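Local coordinates for PDZ domain protein (PDB 4L8N), which is of unknown function but combines PDZ domains with a DUF4136 domain and binds magnesium, at residues I153-N156 with N157-L160; D275-A278 with R279-P283; C286-Y289 with P290-Y294. One frame throughout, in Å; residues are numbered along the deposited sequence.

Contact 1 (I153-N156 with N157-L160); sequences IDEN and NRKL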
ATOM      1  N   ILE A 153      19.135 -18.579  -9.480  1.00 84.40           N
ATOM      2  CA  ILE A 153      17.802 -19.143  -9.330  1.00 85.09           C
ATOM      3  C   ILE A 153      17.724 -20.023  -8.055  1.00 90.92           C
ATOM      4  O   ILE A 153      18.623 -20.834  -7.805  1.00 91.41           O
ATOM      5  CB  ILE A 153      17.407 -19.892 -10.650  1.00 88.98           C
ATOM      6  CG1 ILE A 153      16.816 -18.877 -11.667  1.00 87.76           C
ATOM      7  CG2 ILE A 153      16.427 -21.074 -10.413  1.00 91.16           C
ATOM      8  CD1 ILE A 153      16.773 -19.316 -13.138  1.00 96.91           C
ATOM      9  N   ASP A 154      16.649 -19.825  -7.243  1.00 87.43           N
ATOM     10  CA  ASP A 154      16.359 -20.660  -6.071  1.00 88.77           C
ATOM     11  C   ASP A 154      15.795 -21.961  -6.622  1.00 94.30           C
ATOM     12  O   ASP A 154      14.695 -21.964  -7.188  1.00 93.67           O
ATOM     13  CB  ASP A 154      15.390 -19.974  -5.070  1.00 89.71           C
ATOM     14  CG  ASP A 154      14.684 -20.917  -4.095  1.00 97.97           C
ATOM     15  OD1 ASP A 154      15.366 -21.786  -3.505  1.00100.34           O
ATOM     16  OD2 ASP A 154      13.454 -20.786  -3.925  1.00100.17           O
ATOM     17  N   GLU A 155      16.574 -23.051  -6.499  1.00 92.08           N
ATOM     18  CA  GLU A 155      16.275 -24.381  -7.036  1.00 92.70           C
ATOM     19  C   GLU A 155      14.915 -24.948  -6.597  1.00 95.47           C
ATOM     20  O   GLU A 155      14.275 -25.657  -7.386  1.00 94.71           O
ATOM     21  CB  GLU A 155      17.406 -25.354  -6.686  1.00 96.03           C
ATOM     22  CG  GLU A 155      18.611 -25.204  -7.604  1.00103.46           C
ATOM     23  CD  GLU A 155      18.325 -25.373  -9.086  1.00119.18           C
ATOM     24  OE1 GLU A 155      17.572 -26.306  -9.456  1.00114.96           O
ATOM     25  OE2 GLU A 155      18.859 -24.566  -9.882  1.00109.00           O
ATOM     26  N   ASN A 156      14.457 -24.585  -5.373  1.00 91.32           N
ATOM     27  CA  ASN A 156      13.163 -24.973  -4.799  1.00 91.18           C
ATOM     28  C   ASN A 156      11.993 -24.431  -5.631  1.00 93.17           C
ATOM     29  O   ASN A 156      10.915 -25.035  -5.638  1.00 93.79           O
ATOM     30  CB  ASN A 156      13.051 -24.471  -3.359  1.00 93.38           C
ATOM     31  CG  ASN A 156      14.108 -25.035  -2.433  1.00121.74           C
ATOM     32  OD1 ASN A 156      14.106 -26.226  -2.088  1.00120.15           O
ATOM     33  ND2 ASN A 156      15.037 -24.190  -2.005  1.00111.04           N
ATOM     34  N   ASN A 157      12.225 -23.313  -6.358  1.00 87.16           N
ATOM     35  CA  ASN A 157      11.244 -22.644  -7.214  1.00 84.85           C
ATOM     36  C   ASN A 157      11.759 -22.409  -8.646  1.00 87.44           C
ATOM     37  O   ASN A 157      11.414 -21.385  -9.246  1.00 86.12           O
ATOM     38  CB  ASN A 157      10.864 -21.304  -6.591  1.00 82.68           C
ATOM     39  CG  ASN A 157      10.024 -21.413  -5.357  1.00 96.47           C
ATOM     40  OD1 ASN A 157       8.833 -21.746  -5.409  1.00 93.93           O
ATOM     41  ND2 ASN A 157      10.621 -21.099  -4.225  1.00 83.00           N
ATOM     42  N   ARG A 158      12.550 -23.356  -9.204  1.00 84.08           N
ATOM     43  CA  ARG A 158      13.149 -23.242 -10.544  1.00 83.55           C
ATOM     44  C   ARG A 158      12.102 -23.010 -11.642  1.00 87.16           C
ATOM     45  O   ARG A 158      12.265 -22.082 -12.440  1.00 86.23           O
ATOM     46  CB  ARG A 158      14.012 -24.472 -10.888  1.00 84.64           C
ATOM     47  CG  ARG A 158      14.436 -24.532 -12.359  1.00 88.47           C
ATOM     48  CD  ARG A 158      15.657 -25.394 -12.601  1.00 96.50           C
ATOM     49  NE  ARG A 158      16.893 -24.744 -12.166  1.00 99.35           N
ATOM     50  CZ  ARG A 158      17.573 -23.860 -12.890  1.00113.29           C
ATOM     51  NH1 ARG A 158      17.137 -23.500 -14.093  1.00101.42           N
ATOM     52  NH2 ARG A 158      18.691 -23.325 -12.416  1.00 98.13           N
ATOM     53  N   LYS A 159      11.045 -23.844 -11.680  1.00 83.50           N
ATOM     54  CA  LYS A 159       9.983 -23.769 -12.685  1.00 81.92           C
ATOM     55  C   LYS A 159       9.376 -22.353 -12.768  1.00 79.35           C
ATOM     56  O   LYS A 159       9.329 -21.783 -13.860  1.00 77.94           O
ATOM     57  CB  LYS A 159       8.884 -24.820 -12.408  1.00 86.78           C
ATOM     58  CG  LYS A 159       9.363 -26.272 -12.528  1.00112.27           C
ATOM     59  CD  LYS A 159       8.224 -27.275 -12.324  1.00125.61           C
ATOM     60  CE  LYS A 159       8.690 -28.715 -12.303  1.00139.29           C
ATOM     61  NZ  LYS A 159       9.326 -29.091 -11.010  1.00148.32           N
ATOM     62  N   LEU A 160       8.959 -21.788 -11.614  1.00 72.47           N
ATOM     63  CA  LEU A 160       8.343 -20.462 -11.489  1.00 69.67           C
ATOM     64  C   LEU A 160       9.322 -19.329 -11.851  1.00 71.40           C
ATOM     65  O   LEU A 160       8.978 -18.484 -12.673  1.00 70.75           O
ATOM     66  CB  LEU A 160       7.793 -20.268 -10.057  1.00 69.54           C
ATOM     67  CG  LEU A 160       7.398 -18.850  -9.608  1.00 72.56           C
ATOM     68  CD1 LEU A 160       6.186 -18.313 -10.380  1.00 71.51           C
ATOM     69  CD2 LEU A 160       7.118 -18.822  -8.140  1.00 73.49           C
TER

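Contact 2 (D275-A278 with R279-P283); sequences DEYA and RVHVP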
ATOM      1  N   ASP A 275       2.992 -17.516 -11.561  1.00 63.14           N
ATOM      2  CA  ASP A 275       3.493 -17.522 -12.941  1.00 61.92           C
ATOM      3  C   ASP A 275       2.505 -16.788 -13.850  1.00 63.47           C
ATOM      4  O   ASP A 275       2.931 -15.929 -14.635  1.00 62.48           O
ATOM      5  CB  ASP A 275       3.815 -18.947 -13.465  1.00 64.78           C
ATOM      6  CG  ASP A 275       2.778 -20.045 -13.249  1.00 76.76           C
ATOM      7  OD1 ASP A 275       1.566 -19.742 -13.296  1.00 76.09           O
ATOM      8  OD2 ASP A 275       3.179 -21.226 -13.146  1.00 84.97           O
ATOM      9  N   GLU A 276       1.190 -17.067 -13.682  1.00 58.66           N
ATOM     10  CA  GLU A 276       0.114 -16.423 -14.431  1.00 57.69           C
ATOM     11  C   GLU A 276       0.087 -14.938 -14.111  1.00 59.79           C
ATOM     12  O   GLU A 276       0.014 -14.123 -15.030  1.00 60.78           O
ATOM     13  CB  GLU A 276      -1.243 -17.086 -14.146  1.00 60.20           C
ATOM     14  CG  GLU A 276      -1.420 -18.398 -14.901  1.00 78.57           C
ATOM     15  CD  GLU A 276      -2.657 -19.228 -14.607  1.00114.36           C
ATOM     16  OE1 GLU A 276      -3.719 -18.649 -14.276  1.00124.45           O
ATOM     17  OE2 GLU A 276      -2.576 -20.468 -14.768  1.00109.59           O
ATOM     18  N   TYR A 277       0.243 -14.592 -12.823  1.00 54.43           N
ATOM     19  CA  TYR A 277       0.291 -13.216 -12.339  1.00 52.40           C
ATOM     20  C   TYR A 277       1.448 -12.451 -13.024  1.00 55.52           C
ATOM     21  O   TYR A 277       1.201 -11.368 -13.555  1.00 53.59           O
ATOM     22  CB  TYR A 277       0.412 -13.155 -10.785  1.00 52.23           C
ATOM     23  CG  TYR A 277       0.249 -11.733 -10.288  1.00 50.21           C
ATOM     24  CD1 TYR A 277      -1.011 -11.209 -10.029  1.00 51.50           C
ATOM     25  CD2 TYR A 277       1.343 -10.873 -10.200  1.00 49.20           C
ATOM     26  CE1 TYR A 277      -1.180  -9.872  -9.679  1.00 50.70           C
ATOM     27  CE2 TYR A 277       1.184  -9.531  -9.856  1.00 48.54           C
ATOM     28  CZ  TYR A 277      -0.084  -9.031  -9.623  1.00 52.00           C
ATOM     29  OH  TYR A 277      -0.268  -7.705  -9.332  1.00 53.37           O
ATOM     30  N   ALA A 278       2.693 -13.014 -12.994  1.00 53.44           N
ATOM     31  CA  ALA A 278       3.907 -12.435 -13.610  1.00 53.65           C
ATOM     32  C   ALA A 278       3.706 -12.199 -15.128  1.00 59.95           C
ATOM     33  O   ALA A 278       3.982 -11.093 -15.611  1.00 59.16           O
ATOM     34  CB  ALA A 278       5.126 -13.335 -13.375  1.00 54.68           C
ATOM     35  N   ARG A 279       3.172 -13.215 -15.856  1.00 57.27           N
ATOM     36  CA  ARG A 279       2.896 -13.135 -17.293  1.00 56.99           C
ATOM     37  C   ARG A 279       2.050 -11.913 -17.652  1.00 58.09           C
ATOM     38  O   ARG A 279       2.361 -11.247 -18.636  1.00 59.35           O
ATOM     39  CB  ARG A 279       2.181 -14.404 -17.799  1.00 60.22           C
ATOM     40  CG  ARG A 279       3.089 -15.594 -17.969  1.00 69.32           C
ATOM     41  CD  ARG A 279       2.453 -16.616 -18.882  1.00 77.90           C
ATOM     42  NE  ARG A 279       3.155 -17.904 -18.824  1.00 84.75           N
ATOM     43  CZ  ARG A 279       4.215 -18.221 -19.564  1.00 95.53           C
ATOM     44  NH1 ARG A 279       4.716 -17.343 -20.432  1.00 77.31           N
ATOM     45  NH2 ARG A 279       4.780 -19.414 -19.445  1.00 82.51           N
ATOM     46  N   VAL A 280       1.003 -11.615 -16.846  1.00 51.29           N
ATOM     47  CA  VAL A 280       0.082 -10.497 -17.067  1.00 48.52           C
ATOM     48  C   VAL A 280       0.707  -9.160 -16.655  1.00 51.07           C
ATOM     49  O   VAL A 280       0.641  -8.206 -17.419  1.00 50.74           O
ATOM     50  CB  VAL A 280      -1.279 -10.735 -16.337  1.00 50.51           C
ATOM     51  CG1 VAL A 280      -2.230  -9.546 -16.456  1.00 48.44           C
ATOM     52  CG2 VAL A 280      -1.960 -11.994 -16.842  1.00 50.97           C
ATOM     53  N   HIS A 281       1.298  -9.088 -15.458  1.00 48.61           N
ATOM     54  CA  HIS A 281       1.765  -7.844 -14.831  1.00 46.28           C
ATOM     55  C   HIS A 281       3.201  -7.440 -15.102  1.00 51.38           C
ATOM     56  O   HIS A 281       3.434  -6.231 -15.124  1.00 51.75           O
ATOM     57  CB  HIS A 281       1.486  -7.887 -13.343  1.00 45.42           C
ATOM     58  CG  HIS A 281       0.018  -8.007 -13.078  1.00 48.08           C
ATOM     59  ND1 HIS A 281      -0.607  -9.245 -13.020  1.00 50.01           N
ATOM     60  CD2 HIS A 281      -0.922  -7.036 -12.930  1.00 49.34           C
ATOM     61  CE1 HIS A 281      -1.893  -8.992 -12.790  1.00 49.34           C
ATOM     62  NE2 HIS A 281      -2.131  -7.681 -12.715  1.00 49.32           N
ATOM     63  N   VAL A 282       4.147  -8.376 -15.378  1.00 48.86           N
ATOM     64  CA  VAL A 282       5.521  -7.970 -15.748  1.00 49.53           C
ATOM     65  C   VAL A 282       5.458  -6.869 -16.872  1.00 54.35           C
ATOM     66  O   VAL A 282       6.098  -5.818 -16.692  1.00 54.35           O
ATOM     67  CB  VAL A 282       6.448  -9.160 -16.169  1.00 53.63           C
ATOM     68  CG1 VAL A 282       7.623  -8.698 -17.041  1.00 52.23           C
ATOM     69  CG2 VAL A 282       6.951  -9.925 -14.951  1.00 54.19           C
ATOM     70  N   PRO A 283       4.687  -7.061 -17.990  1.00 49.92           N
ATOM     71  CA  PRO A 283       4.641  -6.006 -19.035  1.00 49.01           C
ATOM     72  C   PRO A 283       4.024  -4.676 -18.556  1.00 51.05           C
ATOM     73  O   PRO A 283       4.446  -3.619 -19.015  1.00 51.25           O
ATOM     74  CB  PRO A 283       3.796  -6.637 -20.155  1.00 50.47           C
ATOM     75  CG  PRO A 283       3.762  -8.094 -19.870  1.00 55.15           C
ATOM     76  CD  PRO A 283       3.874  -8.234 -18.393  1.00 51.01           C
TER

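Contact 3 (C286-Y289 with P290-Y294); sequences CMQY and PYTKY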
ATOM      1  N   CYS A 286       6.783  -3.068 -16.013  1.00 50.59           N
ATOM      2  CA  CYS A 286       7.980  -2.576 -16.704  1.00 50.39           C
ATOM      3  C   CYS A 286       7.718  -1.388 -17.623  1.00 50.49           C
ATOM      4  O   CYS A 286       8.691  -0.800 -18.117  1.00 50.67           O
ATOM      5  CB  CYS A 286       8.674  -3.703 -17.447  1.00 52.21           C
ATOM      6  SG  CYS A 286       9.376  -4.951 -16.347  1.00 57.43           S
HETATM    7  N   MSE A 287       6.447  -0.973 -17.807  1.00 43.92           N
HETATM    8  CA  MSE A 287       6.157   0.225 -18.617  1.00 42.82           C
HETATM    9  C   MSE A 287       6.734   1.474 -17.928  1.00 49.13           C
HETATM   10  O   MSE A 287       6.926   2.507 -18.577  1.00 49.12           O
HETATM   11  CB  MSE A 287       4.657   0.377 -18.871  1.00 43.67           C
HETATM   12  CG  MSE A 287       4.219  -0.331 -20.138  1.00 49.84           C
HETATM   13 SE   MSE A 287       2.307  -0.248 -20.495  0.75 55.81          SE
HETATM   14  CE  MSE A 287       2.230   1.517 -20.921  1.00 52.92           C
ATOM     15  N   GLN A 288       7.038   1.363 -16.605  1.00 45.57           N
ATOM     16  CA  GLN A 288       7.635   2.470 -15.878  1.00 45.32           C
ATOM     17  C   GLN A 288       9.154   2.353 -15.811  1.00 48.37           C
ATOM     18  O   GLN A 288       9.773   3.162 -15.134  1.00 50.44           O
ATOM     19  CB  GLN A 288       7.011   2.668 -14.501  1.00 46.38           C
ATOM     20  CG  GLN A 288       5.625   3.284 -14.623  1.00 46.77           C
ATOM     21  CD  GLN A 288       5.256   4.066 -13.420  1.00 57.13           C
ATOM     22  OE1 GLN A 288       5.171   5.297 -13.456  1.00 54.05           O
ATOM     23  NE2 GLN A 288       5.061   3.356 -12.322  1.00 50.98           N
ATOM     24  N   TYR A 289       9.768   1.406 -16.557  1.00 43.30           N
ATOM     25  CA  TYR A 289      11.224   1.341 -16.681  1.00 42.85           C
ATOM     26  C   TYR A 289      11.607   1.724 -18.119  1.00 48.03           C
ATOM     27  O   TYR A 289      11.167   1.037 -19.048  1.00 47.55           O
ATOM     28  CB  TYR A 289      11.840  -0.021 -16.278  1.00 43.11           C
ATOM     29  CG  TYR A 289      13.344   0.110 -16.163  1.00 44.34           C
ATOM     30  CD1 TYR A 289      13.927   0.713 -15.046  1.00 45.49           C
ATOM     31  CD2 TYR A 289      14.179  -0.189 -17.248  1.00 44.70           C
ATOM     32  CE1 TYR A 289      15.305   0.942 -14.978  1.00 45.88           C
ATOM     33  CE2 TYR A 289      15.560   0.045 -17.191  1.00 45.58           C
ATOM     34  CZ  TYR A 289      16.117   0.602 -16.048  1.00 52.44           C
ATOM     35  OH  TYR A 289      17.475   0.836 -15.962  1.00 55.43           O
ATOM     36  N   PRO A 290      12.378   2.814 -18.377  1.00 45.85           N
ATOM     37  CA  PRO A 290      13.054   3.726 -17.440  1.00 47.18           C
ATOM     38  C   PRO A 290      12.262   4.971 -17.017  1.00 55.74           C
ATOM     39  O   PRO A 290      12.757   5.749 -16.201  1.00 55.74           O
ATOM     40  CB  PRO A 290      14.281   4.147 -18.247  1.00 49.07           C
ATOM     41  CG  PRO A 290      13.805   4.167 -19.657  1.00 52.40           C
ATOM     42  CD  PRO A 290      12.725   3.147 -19.773  1.00 46.30           C
ATOM     43  N   TYR A 291      11.052   5.174 -17.564  1.00 54.25           N
ATOM     44  CA  TYR A 291      10.294   6.374 -17.262  1.00 53.83           C
ATOM     45  C   TYR A 291       9.209   6.109 -16.213  1.00 55.32           C
ATOM     46  O   TYR A 291       8.141   5.597 -16.530  1.00 54.36           O
ATOM     47  CB  TYR A 291       9.715   6.960 -18.555  1.00 55.19           C
ATOM     48  CG  TYR A 291       9.014   8.290 -18.378  1.00 56.49           C
ATOM     49  CD1 TYR A 291       9.650   9.358 -17.753  1.00 57.76           C
ATOM     50  CD2 TYR A 291       7.731   8.496 -18.882  1.00 57.38           C
ATOM     51  CE1 TYR A 291       9.012  10.586 -17.597  1.00 59.87           C
ATOM     52  CE2 TYR A 291       7.085   9.721 -18.738  1.00 58.91           C
ATOM     53  CZ  TYR A 291       7.729  10.767 -18.097  1.00 65.38           C
ATOM     54  OH  TYR A 291       7.091  11.981 -17.978  1.00 63.16           O
ATOM     55  N   THR A 292       9.519   6.475 -14.954  1.00 50.72           N
ATOM     56  CA  THR A 292       8.665   6.360 -13.780  1.00 49.35           C
ATOM     57  C   THR A 292       8.052   7.722 -13.444  1.00 55.56           C
ATOM     58  O   THR A 292       8.784   8.669 -13.137  1.00 56.42           O
ATOM     59  CB  THR A 292       9.483   5.802 -12.583  1.00 51.48           C
ATOM     60  OG1 THR A 292      10.007   4.511 -12.894  1.00 50.30           O
ATOM     61  CG2 THR A 292       8.672   5.697 -11.305  1.00 47.63           C
ATOM     62  N   LYS A 293       6.707   7.824 -13.492  1.00 53.93           N
ATOM     63  CA  LYS A 293       6.038   9.050 -13.079  1.00 54.69           C
ATOM     64  C   LYS A 293       5.011   8.783 -11.936  1.00 58.69           C
ATOM     65  O   LYS A 293       4.679   9.720 -11.216  1.00 60.87           O
ATOM     66  CB  LYS A 293       5.448   9.868 -14.239  1.00 57.65           C
ATOM     67  CG  LYS A 293       4.451   9.217 -15.175  1.00 66.64           C
ATOM     68  CD  LYS A 293       3.812  10.313 -16.052  1.00 76.45           C
ATOM     69  CE  LYS A 293       3.034   9.759 -17.225  1.00 96.31           C
ATOM     70  NZ  LYS A 293       2.075  10.759 -17.775  1.00111.04           N
ATOM     71  N   TYR A 294       4.605   7.522 -11.699  1.00 52.63           N
ATOM     72  CA  TYR A 294       3.683   7.136 -10.608  1.00 51.68           C
ATOM     73  C   TYR A 294       4.359   6.217  -9.609  1.00 56.23           C
ATOM     74  O   TYR A 294       4.747   5.107  -9.958  1.00 54.71           O
ATOM     75  CB  TYR A 294       2.414   6.457 -11.146  1.00 52.01           C
ATOM     76  CG  TYR A 294       1.617   7.391 -12.020  1.00 55.44           C
ATOM     77  CD1 TYR A 294       0.844   8.405 -11.463  1.00 58.71           C
ATOM     78  CD2 TYR A 294       1.719   7.336 -13.406  1.00 55.48           C
ATOM     79  CE1 TYR A 294       0.169   9.319 -12.264  1.00 60.79           C
ATOM     80  CE2 TYR A 294       1.038   8.239 -14.216  1.00 57.10           C
ATOM     81  CZ  TYR A 294       0.258   9.225 -13.639  1.00 68.73           C
ATOM     82  OH  TYR A 294      -0.423  10.126 -14.418  1.00 77.69           O
TER
HETATM   83  O   HOH W   1       9.288   3.490 -19.416  1.00 46.98           O
HETATM   84  O   HOH W   2       5.835   5.237 -18.090  1.00 54.55           O

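Contact 1 (I153-N156 with N157-L160)
Asn157 is tied to Asp154 twice, once by backbone and once by side chain. Its N reaches Asp154 O at 2.9 Å, coming from well above the carbonyl plane, and its ND2 gives a bond of the same length, 2.9 Å, to Asp154 OD2. The carboxylate oxygen lies in the Asn157 amide plane, although the two flat groups are turned 61° from each other. With its CG anti to the backbone N (chi1 160°), Asp154 brings the carboxylate forward along the chain, where OD1 also takes Asn156 ND2 (2.9 Å) on its syn lone pair. With an alanine here, ND2 of Asn156 and ND2 of Asn157 would both lose their carboxylate acceptor, and the two amides would probably be free to turn. The pattern is a 3-10 turn, 155-156, running into the first turn of helix 158-175, with Asn157 at the N-cap position but making no side-chain cap. Arg158 N continues it with a weak bond to Glu155 O. The Arg158 guanidinium, brought round by a bend at chi3 (-75°), meets the Glu155 carboxylate side-on: NH2 and NE both hold OE2, at 2.8 Å and 3.0 Å, and the two planes are nearly coplanar. This salt bridge sits at the exposed surface. Over one face of the guanidinium lies Ile153 CG2, 3.8 Å from Arg158 NH2. Further along the helix, Leu160 packs on Tyr192 and Leu274.

Contact 2 (D275-A278 with R279-P283)
Tyr277 and His281, one helical turn apart, form the tight side of this contact. Their rings make an offset stack with centroids 3.9 Å apart and planes at 13°, His281 ND1 sitting over the centre of the tyrosine ring. Tyr277 CE1 and His281 CE1 come within 3.3 Å. With its CG anti to the carbonyl carbon (chi1 -61°), His281 folds its ring back along the helix, and ND1 gives a bond of 2.8 Å to Tyr277 O in the plane of the imidazole. That oxygen also takes the ordinary helical bond from His281 N, at 3.0 Å, so two donors of one residue grip it and hold the imidazole's rotation. Val280 CG1 lies against the opposite face of the histidine. All this belongs to helix 274-285 of the DUF4136 region, whose buried side rests on strand 123-135 and on strand 240-250, where Ala278 and Val282 both pack on Phe244. Tyr277 OH bonds to Glu266, while His281 NE2 bonds to Arg215 of the second subunit, which brings the stack to the dimer interface. Ala278 CB meets Val282 CG2 at 4.2 Å. The other side is looser: Glu276 and Arg279 are exposed, and Asp275 turns to a salt bridge with Arg273, its OD1 6.0 Å from Arg279 NE. At the far end the helix kinks at Pro283, which has no N-H to offer the preceding turn.

Contact 3 (C286-Y289 with P290-Y294)
The chain doubles back through a cis peptide between Tyr289 and Pro290, which carries Thr292 to within 4.5 Å of Gln288, CA to CA. Gln288 O and Tyr291 N do not bond across this bend. Two waters bridge the neighbouring Met287, built as selenomethionine, to Tyr291: one donates to Met287 O and accepts from Tyr291 N, the other donates to Met287 O and Tyr291 O. Gln288 CA also makes a CA-H...O contact of 3.2 Å with Tyr291 O.

Gln288 does most of the side-chain work. Its chain runs extended beyond CG, laying the terminal amide along the backbone of 293-294. OE1 accepts from Tyr294 N at 2.9 Å, in the carbonyl plane and on a lone pair, and from Lys293 N at 3.0 Å, this donor tilted 34° from that plane. NE2 returns a bond of 3.0 Å to Tyr294 O, so the amide pairs with both the N and the O of Tyr294 and its flip is fixed by these three bonds. The Gln288 backbone is held as well: Thr292 OG1 donates to Gln288 O at 2.6 Å, and the same hydroxyl bonds to Trp260 NE1.

Tyr289 packs its ring over the proline, with Pro290 CA 4.0 Å from the centroid and close to the ring normal, a CH-pi contact, while Trp260 meets the tyrosine edge-to-face. Tyr291 and Lys293 send their polar ends to Asp17, and Tyr294 OH goes to Lys457 O.

The tyrosine ring on the proline is a frequent companion of cis-proline; the cis peptide and the Pro290 torsions (phi -92°, psi -3°) make residues 288-291 a type VIa turn, buried in the connection from helix 274-285 to strand 298-309.

Overall arrangement
The three contacts follow one another along the chain, and contacts 1 and 2 meet in space: Leu160 CD1 of the helix start lies 3.5 Å from Asp275 N, though the centres are about 17 Å apart. Contact 3 comes shortly after contact 2, past the end of the same helix, again with centres about 17 Å apart. Contacts 1 and 3 do not touch, their nearest atoms being about 14 Å apart. The series runs from the surface inward, from helix 158-175 to the buried turn. Of the magnesium-binding residues Glu239 and Asp270, which hold no magnesium in this chain of the model, Asp270 has its side chain about 11 Å from that of Glu276 in contact 2; contacts 1 and 3 lie away from this site.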